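Local structure of aminopeptidase-like protein (Chaetomium thermophilum, 5JM6) at residues 82-87 with 317-322; 434-439 with 500-505; 478-483 with 493-498. The protein probably works as a zinc-dependent aminopeptidase of the M18 family, and forms a dodecamer linked to the Cvt pathway of selective autophagy. All coordinates share one frame; numbering follows the deposited sequence.

Interaction 1: 82-87 with 317-322; sequences AGYVEL and ALLHAK
The two backbones come nearest at Ala82 and Leu319, whose CA atoms lie 7.7 Å apart, so side chains have to bridge the gap. Tyr84 does most of this. Its CG is turned anti to its own carbonyl carbon (chi1 -76°), and the ring reaches across to the last turns of helix 305-320. Two neighbouring leucines receive it. Leu318 lies against the hydroxyl, its CG 3.7 Å from Tyr84 OH. Leu319 CD2 lies obliquely to the ring, 4.1 Å from Tyr84 CE1, and the same methyl is 4.3 Å from Ala82 CB. Across the two segments the ring is met only by leucine side chains. Leu318 has its CG anti to the backbone N (chi1 -173°), which sends its branches toward the tyrosine.

Gly83 separates the two contacting residues of 82-87. It takes a positive phi in a Schellman motif that ends helix 68-81, and the chain then turns into Tyr84 and strand 85-86. This strand is an outermost one of the mixed sheet; Val85, and Leu87 just after the strand, bond to strand 102-107. Next to the contact, Tyr84 also packs on Lys102 and Thr116, and Leu318 on Ala114. The C-terminal part of helix 305-320 is thereby packed between this margin of the sheet and helix 495-514, where Ala317 meets Tyr503 and Lys504.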
loop_
_atom_site.group_PDB
_atom_site.type_symbol
_atom_site.label_atom_id
_atom_site.label_comp_id
_atom_site.label_asym_id
_atom_site.label_seq_id
_atom_site.Cartn_x
_atom_site.Cartn_y
_atom_site.Cartn_z
ATOM N N ALA A 82 33.454 28.910 50.709
ATOM C CA ALA A 82 32.915 28.267 51.904
ATOM C C ALA A 82 33.995 27.531 52.698
ATOM O O ALA A 82 33.706 26.917 53.725
ATOM C CB ALA A 82 31.799 27.306 51.523
ATOM N N GLY A 83 35.234 27.592 52.222
ATOM C CA GLY A 83 36.350 27.001 52.940
ATOM C C GLY A 83 36.691 25.566 52.583
ATOM O O GLY A 83 37.290 24.853 53.388
ATOM N N TYR A 84 36.310 25.132 51.385
ATOM C CA TYR A 84 36.683 23.802 50.912
ATOM C C TYR A 84 38.104 23.806 50.354
ATOM O O TYR A 84 38.556 24.795 49.774
ATOM C CB TYR A 84 35.701 23.297 49.848
ATOM C CG TYR A 84 34.370 22.814 50.393
ATOM C CD1 TYR A 84 33.496 23.689 51.028
ATOM C CD2 TYR A 84 33.979 21.488 50.251
ATOM C CE1 TYR A 84 32.277 23.252 51.521
ATOM C CE2 TYR A 84 32.761 21.042 50.739
ATOM C CZ TYR A 84 31.914 21.929 51.373
ATOM O OH TYR A 84 30.702 21.496 51.860
ATOM N N VAL A 85 38.801 22.691 50.541
ATOM C CA VAL A 85 40.166 22.528 50.059
ATOM C C VAL A 85 40.179 21.615 48.837
ATOM O O VAL A 85 39.557 20.556 48.846
ATOM C CB VAL A 85 41.079 21.945 51.158
ATOM C CG1 VAL A 85 42.447 21.593 50.600
ATOM C CG2 VAL A 85 41.198 22.919 52.319
ATOM N N GLU A 86 40.876 22.028 47.783
ATOM C CA GLU A 86 40.935 21.234 46.560
ATOM C C GLU A 86 41.980 20.132 46.660
ATOM O O GLU A 86 43.107 20.377 47.087
ATOM C CB GLU A 86 41.242 22.122 45.352
ATOM C CG GLU A 86 41.460 21.339 44.066
ATOM C CD GLU A 86 41.542 22.221 42.837
ATOM O OE1 GLU A 86 41.504 21.673 41.714
ATOM O OE2 GLU A 86 41.644 23.457 42.986
ATOM N N LEU A 87 41.609 18.917 46.264
ATOM C CA LEU A 87 42.564 17.819 46.240
ATOM C C LEU A 87 42.944 17.475 44.804
ATOM O O LEU A 87 42.191 16.796 44.104
ATOM C CB LEU A 87 41.975 16.594 46.945
ATOM C CG LEU A 87 41.606 16.795 48.416
ATOM C CD1 LEU A 87 40.776 15.635 48.942
ATOM C CD2 LEU A 87 42.861 16.969 49.247
ATOM N N ALA A 317 22.538 21.652 48.730
ATOM C CA ALA A 317 22.276 20.848 49.917
ATOM C C ALA A 317 23.566 20.588 50.686
ATOM O O ALA A 317 23.595 20.685 51.912
ATOM C CB ALA A 317 21.613 19.543 49.543
ATOM N N LEU A 318 24.633 20.264 49.961
ATOM C CA LEU A 318 25.928 20.049 50.593
ATOM C C LEU A 318 26.398 21.318 51.300
ATOM O O LEU A 318 26.819 21.271 52.454
ATOM C CB LEU A 318 26.969 19.599 49.569
ATOM C CG LEU A 318 28.320 19.192 50.159
ATOM C CD1 LEU A 318 28.142 18.052 51.151
ATOM C CD2 LEU A 318 29.292 18.799 49.062
ATOM N N LEU A 319 26.311 22.452 50.610
ATOM C CA LEU A 319 26.721 23.725 51.197
ATOM C C LEU A 319 25.893 24.083 52.430
ATOM O O LEU A 319 26.373 24.778 53.324
ATOM C CB LEU A 319 26.623 24.856 50.168
ATOM C CG LEU A 319 27.622 24.869 49.009
ATOM C CD1 LEU A 319 27.489 26.159 48.213
ATOM C CD2 LEU A 319 29.049 24.688 49.507
ATOM N N HIS A 320 24.642 23.636 52.463
ATOM C CA HIS A 320 23.750 23.944 53.579
ATOM C C HIS A 320 23.614 22.824 54.617
ATOM O O HIS A 320 22.829 22.943 55.557
ATOM C CB HIS A 320 22.371 24.331 53.046
ATOM C CG HIS A 320 22.330 25.694 52.429
ATOM N ND1 HIS A 320 21.772 26.782 53.063
ATOM C CD2 HIS A 320 22.794 26.149 51.240
ATOM C CE1 HIS A 320 21.885 27.847 52.289
ATOM N NE2 HIS A 320 22.501 27.490 51.176
ATOM N N ALA A 321 24.358 21.736 54.445
ATOM C CA ALA A 321 24.243 20.599 55.355
ATOM C C ALA A 321 24.809 20.912 56.739
ATOM O O ALA A 321 25.655 21.795 56.890
ATOM C CB ALA A 321 24.939 19.381 54.768
ATOM N N LYS A 322 24.328 20.190 57.747
ATOM C CA LYS A 322 24.888 20.281 59.092
ATOM C C LYS A 322 26.329 19.793 59.110
ATOM O O LYS A 322 26.687 18.893 58.350
ATOM C CB LYS A 322 24.085 19.436 60.090
ATOM C CG LYS A 322 22.702 19.938 60.465
ATOM C CD LYS A 322 22.097 19.014 61.523
ATOM C CE LYS A 322 20.577 19.082 61.551
ATOM N NZ LYS A 322 19.988 18.006 62.402
#

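Interaction 2: 434-439 with 500-505; sequences AILDRI and VKFYKG
Ile439, which packs on Gly505, gives its backbone N to Ile435 O in a helical bond of 2.8 Å. This is the i to i-4 bonding of helix 430-443, which runs beside helix 495-514 on one face of the mixed sheet, in the alpha/beta fold of this zinc aminopeptidase family. Two packing contacts join the helices: one between side chains, one of a methyl on a backbone carbonyl.

The first is between Leu436 and Phe502. The two side chains cross at about a right angle, and Leu436 CD2 approaches the outer end of the ring, 4.0 Å from Phe502 CZ. The approach is oblique to the ring. Phe502 has its CG anti to the backbone N (chi1 167°), and this carries the ring from its helix toward the other one. Tyr503 CE1 lies at the ring edge, in its plane. Both Leu436 and Phe502 also rest on Val477 of strand 473-481, so the pair lies between the helices and the sheet.

The second contact is closer to the backbone. The CA atoms of Ile439 and Gly505 are 6.3 Å apart, and Gly505 offers its backbone to the isoleucine. Ile439 also packs on Phe506 and Val513 further along helix 495-514. At the start of segment 434-439, Ala434 touches Ile181 of a neighbouring subunit. In the glycine contact itself, the CG2 branch of Ile439 does the touching, with its methyl 3.5 Å from Gly505 O.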
loop_
_atom_site.group_PDB
_atom_site.type_symbol
_atom_site.label_atom_id
_atom_site.label_comp_id
_atom_site.label_asym_id
_atom_site.label_seq_id
_atom_site.Cartn_x
_atom_site.Cartn_y
_atom_site.Cartn_z
ATOM N N ALA A 434 11.567 3.005 51.714
ATOM C CA ALA A 434 11.340 3.066 53.155
ATOM C C ALA A 434 12.287 4.067 53.811
ATOM O O ALA A 434 11.883 4.847 54.672
ATOM C CB ALA A 434 11.503 1.689 53.782
ATOM N N ILE A 435 13.545 4.048 53.381
ATOM C CA ILE A 435 14.558 4.952 53.915
ATOM C C ILE A 435 14.268 6.409 53.561
ATOM O O ILE A 435 14.275 7.278 54.433
ATOM C CB ILE A 435 15.964 4.576 53.402
ATOM C CG1 ILE A 435 16.351 3.181 53.894
ATOM C CG2 ILE A 435 16.995 5.605 53.847
ATOM C CD1 ILE A 435 17.480 2.554 53.113
ATOM N N LEU A 436 14.004 6.678 52.286
ATOM C CA LEU A 436 13.823 8.056 51.839
ATOM C C LEU A 436 12.467 8.629 52.244
ATOM O O LEU A 436 12.337 9.839 52.421
ATOM C CB LEU A 436 13.999 8.162 50.324
ATOM C CG LEU A 436 15.334 7.746 49.705
ATOM C CD1 LEU A 436 15.194 7.764 48.201
ATOM C CD2 LEU A 436 16.471 8.657 50.142
ATOM N N ASP A 437 11.456 7.777 52.385
ATOM C CA ASP A 437 10.191 8.236 52.947
ATOM C C ASP A 437 10.399 8.613 54.408
ATOM O O ASP A 437 9.811 9.575 54.903
ATOM C CB ASP A 437 9.097 7.174 52.819
ATOM C CG ASP A 437 8.407 7.214 51.470
ATOM O OD1 ASP A 437 8.723 8.118 50.669
ATOM O OD2 ASP A 437 7.536 6.354 51.217
ATOM N N ARG A 438 11.252 7.855 55.090
ATOM C CA ARG A 438 11.561 8.116 56.489
ATOM C C ARG A 438 12.366 9.403 56.645
ATOM O O ARG A 438 12.100 10.205 57.539
ATOM C CB ARG A 438 12.320 6.933 57.094
ATOM C CG ARG A 438 12.902 7.195 58.469
ATOM C CD ARG A 438 11.820 7.297 59.527
ATOM N NE ARG A 438 12.393 7.396 60.866
ATOM C CZ ARG A 438 11.861 8.105 61.855
ATOM N NH1 ARG A 438 10.739 8.785 61.655
ATOM N NH2 ARG A 438 12.450 8.139 63.043
ATOM N N ILE A 439 13.349 9.603 55.774
ATOM C CA ILE A 439 14.121 10.838 55.798
ATOM C C ILE A 439 13.215 12.027 55.479
ATOM O O ILE A 439 13.300 13.070 56.129
ATOM C CB ILE A 439 15.315 10.774 54.821
ATOM C CG1 ILE A 439 16.455 9.982 55.467
ATOM C CG2 ILE A 439 15.791 12.168 54.445
ATOM C CD1 ILE A 439 17.715 9.914 54.646
ATOM N N VAL A 500 16.584 21.151 47.330
ATOM C CA VAL A 500 17.651 21.364 48.281
ATOM C C VAL A 500 17.217 20.869 49.636
ATOM O O VAL A 500 17.987 20.269 50.373
ATOM C CB VAL A 500 17.901 22.871 48.444
ATOM C CG1 VAL A 500 18.927 23.151 49.524
ATOM C CG2 VAL A 500 18.298 23.505 47.130
ATOM N N LYS A 501 15.968 21.141 49.959
ATOM C CA LYS A 501 15.398 20.759 51.245
ATOM C C LYS A 501 15.440 19.244 51.437
ATOM O O LYS A 501 15.835 18.759 52.496
ATOM C CB LYS A 501 13.965 21.269 51.370
ATOM C CG LYS A 501 13.378 21.102 52.756
ATOM C CD LYS A 501 11.904 21.448 52.759
ATOM C CE LYS A 501 11.347 21.449 54.168
ATOM N NZ LYS A 501 9.892 21.756 54.177
ATOM N N PHE A 502 15.052 18.497 50.407
ATOM C CA PHE A 502 15.065 17.042 50.502
ATOM C C PHE A 502 16.478 16.471 50.556
ATOM O O PHE A 502 16.768 15.602 51.378
ATOM C CB PHE A 502 14.316 16.402 49.337
ATOM C CG PHE A 502 14.555 14.926 49.225
ATOM C CD1 PHE A 502 13.993 14.054 50.142
ATOM C CD2 PHE A 502 15.365 14.413 48.226
ATOM C CE1 PHE A 502 14.222 12.696 50.056
ATOM C CE2 PHE A 502 15.597 13.055 48.134
ATOM C CZ PHE A 502 15.024 12.196 49.051
ATOM N N TYR A 503 17.352 16.940 49.668
ATOM C CA TYR A 503 18.722 16.441 49.629
ATOM C C TYR A 503 19.456 16.736 50.931
ATOM O O TYR A 503 20.177 15.882 51.446
ATOM C CB TYR A 503 19.495 17.044 48.459
ATOM C CG TYR A 503 18.991 16.642 47.098
ATOM C CD1 TYR A 503 18.554 15.348 46.847
ATOM C CD2 TYR A 503 18.953 17.562 46.062
ATOM C CE1 TYR A 503 18.094 14.984 45.599
ATOM C CE2 TYR A 503 18.495 17.210 44.815
ATOM C CZ TYR A 503 18.066 15.922 44.587
ATOM O OH TYR A 503 17.608 15.576 43.340
ATOM N N LYS A 504 19.277 17.945 51.458
ATOM C CA LYS A 504 19.878 18.291 52.741
ATOM C C LYS A 504 19.365 17.347 53.818
ATOM O O LYS A 504 20.116 16.925 54.695
ATOM C CB LYS A 504 19.584 19.738 53.137
ATOM C CG LYS A 504 20.213 20.122 54.473
ATOM C CD LYS A 504 19.691 21.445 55.003
ATOM C CE LYS A 504 19.753 21.494 56.526
ATOM N NZ LYS A 504 21.070 21.954 57.053
ATOM N N GLY A 505 18.079 17.015 53.739
ATOM C CA GLY A 505 17.481 16.077 54.666
ATOM C C GLY A 505 18.170 14.728 54.616
ATOM O O GLY A 505 18.421 14.111 55.650
#

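Interaction 3: 478-483 with 493-498; sequences GIPQLS and SLDPGL
Ile479 and Asp495 lie alongside each other, pointing opposite ways, and do not meet end on. They join the end of strand 473-481, in the mixed beta sheet of this alpha/beta fold, to the first turn of helix 495-514, and a short connection with strand 489-492 lies between. Ile479 CG2 sits against the base of the aspartate, 3.7 Å from Asp495 CB and equally far from OD1. Its other branch runs on toward the helix backbone, with Ile479 CD1 3.8 Å from Asp495 O. CG2 is anti to the backbone N and lies against the aspartate, while CG1 (chi1 -55°) carries CD1 to the helix.

Asp495 OD2 is bonded to the backbone N-H groups of Gly492 and Asn413, which hold the carboxylate while OD1 lies against Ile479 CG2 and Pro480 CG. Ile479 also packs on Leu309 and Cys310 of helix 305-320, and its side chain is about 11 Å from a bound zinc ion. Past the contact, Ser483 OG bonds to Thr206 O and Asp171 OD1 of another neighbouring subunit, not the one that Ala434 touches. Pro480 crosses the aspartate obliquely, and its CG lies 3.9 Å from Asp495 OD1.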
loop_
_atom_site.group_PDB
_atom_site.type_symbol
_atom_site.label_atom_id
_atom_site.label_comp_id
_atom_site.label_asym_id
_atom_site.label_seq_id
_atom_site.Cartn_x
_atom_site.Cartn_y
_atom_site.Cartn_z
ATOM N N GLY A 478 14.106 12.275 41.636
ATOM C CA GLY A 478 14.077 13.395 40.722
ATOM C C GLY A 478 13.086 14.488 41.027
ATOM O O GLY A 478 12.026 14.265 41.609
ATOM N N ILE A 479 13.446 15.687 40.589
ATOM C CA ILE A 479 12.582 16.846 40.683
ATOM C C ILE A 479 11.758 16.884 39.405
ATOM O O ILE A 479 12.310 16.778 38.310
ATOM C CB ILE A 479 13.396 18.141 40.868
ATOM C CG1 ILE A 479 14.316 18.011 42.086
ATOM C CG2 ILE A 479 12.480 19.346 41.006
ATOM C CD1 ILE A 479 15.182 19.225 42.341
ATOM N N PRO A 480 10.430 17.000 39.538
ATOM C CA PRO A 480 9.556 16.907 38.365
ATOM C C PRO A 480 9.735 18.071 37.400
ATOM O O PRO A 480 10.040 19.191 37.812
ATOM C CB PRO A 480 8.152 16.911 38.974
ATOM C CG PRO A 480 8.312 17.607 40.274
ATOM C CD PRO A 480 9.666 17.215 40.779
ATOM N N GLN A 481 9.550 17.788 36.116
ATOM C CA GLN A 481 9.769 18.769 35.066
ATOM C C GLN A 481 8.909 18.479 33.839
ATOM O O GLN A 481 8.613 17.322 33.535
ATOM C CB GLN A 481 11.251 18.796 34.683
ATOM C CG GLN A 481 11.529 19.152 33.236
ATOM C CD GLN A 481 12.974 18.943 32.862
ATOM O OE1 GLN A 481 13.754 18.408 33.644
ATOM N NE2 GLN A 481 13.342 19.367 31.662
ATOM N N LEU A 482 8.517 19.538 33.138
ATOM C CA LEU A 482 7.840 19.420 31.855
ATOM C C LEU A 482 8.797 19.743 30.715
ATOM O O LEU A 482 9.755 20.496 30.895
ATOM C CB LEU A 482 6.622 20.343 31.794
ATOM C CG LEU A 482 5.364 19.792 32.459
ATOM C CD1 LEU A 482 4.147 20.637 32.116
ATOM C CD2 LEU A 482 5.152 18.345 32.044
ATOM N N SER A 483 8.551 19.131 29.559
ATOM C CA SER A 483 9.302 19.409 28.336
ATOM C C SER A 483 10.790 19.118 28.493
ATOM O O SER A 483 11.637 19.925 28.108
ATOM C CB SER A 483 9.095 20.862 27.899
ATOM O OG SER A 483 7.719 21.145 27.720
ATOM N N SER A 493 8.366 27.116 40.498
ATOM C CA SER A 493 9.323 28.067 41.049
ATOM C C SER A 493 9.877 27.618 42.399
ATOM O O SER A 493 10.950 28.058 42.809
ATOM C CB SER A 493 8.682 29.446 41.185
ATOM O OG SER A 493 7.569 29.397 42.057
ATOM N N LEU A 494 9.145 26.751 43.090
ATOM C CA LEU A 494 9.596 26.252 44.385
ATOM C C LEU A 494 10.362 24.946 44.278
ATOM O O LEU A 494 10.886 24.445 45.271
ATOM C CB LEU A 494 8.411 26.055 45.323
ATOM C CG LEU A 494 7.576 27.295 45.611
ATOM C CD1 LEU A 494 6.381 26.905 46.454
ATOM C CD2 LEU A 494 8.424 28.344 46.309
ATOM N N ASP A 495 10.420 24.385 43.078
ATOM C CA ASP A 495 11.031 23.076 42.902
ATOM C C ASP A 495 12.546 23.025 43.170
ATOM O O ASP A 495 13.025 22.024 43.701
ATOM C CB ASP A 495 10.702 22.536 41.511
ATOM C CG ASP A 495 9.399 21.750 41.499
ATOM O OD1 ASP A 495 9.280 20.797 42.299
ATOM O OD2 ASP A 495 8.487 22.097 40.720
ATOM N N PRO A 496 13.309 24.075 42.799
ATOM C CA PRO A 496 14.707 24.010 43.244
ATOM C C PRO A 496 14.838 23.965 44.765
ATOM O O PRO A 496 15.534 23.095 45.281
ATOM C CB PRO A 496 15.314 25.299 42.684
ATOM C CG PRO A 496 14.478 25.615 41.498
ATOM C CD PRO A 496 13.085 25.197 41.870
ATOM N N GLY A 497 14.138 24.858 45.460
ATOM C CA GLY A 497 14.192 24.920 46.911
ATOM C C GLY A 497 13.743 23.631 47.570
ATOM O O GLY A 497 14.410 23.120 48.470
ATOM N N LEU A 498 12.611 23.101 47.117
ATOM C CA LEU A 498 12.111 21.833 47.634
ATOM C C LEU A 498 13.132 20.724 47.391
ATOM O O LEU A 498 13.231 19.779 48.172
ATOM C CB LEU A 498 10.766 21.480 46.995
ATOM C CG LEU A 498 9.572 22.356 47.390
ATOM C CD1 LEU A 498 8.373 22.066 46.501
ATOM C CD2 LEU A 498 9.212 22.156 48.856
#

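In the fold
Along the chain interaction 1 closes before the other two open, and interaction 3 is nested inside the loop closed by interaction 2. The centres of interactions 1 and 2 are 19 Å apart, those of 2 and 3 are 15 Å apart, and those of 1 and 3 are 23 Å apart. Interactions 2 and 3 share helix 495-514. Interaction 1 is joined to interaction 2 where Ala317 packs on Tyr503, with a probable hydrogen bond from Lys504 NZ to His320 O. The contacts tie the sheet's edge at strand 85-86, three helices and strand 473-481 into one core. The zinc ligand Asp306 lies in the first turn of helix 305-320, whose C-terminal part takes part in interaction 1.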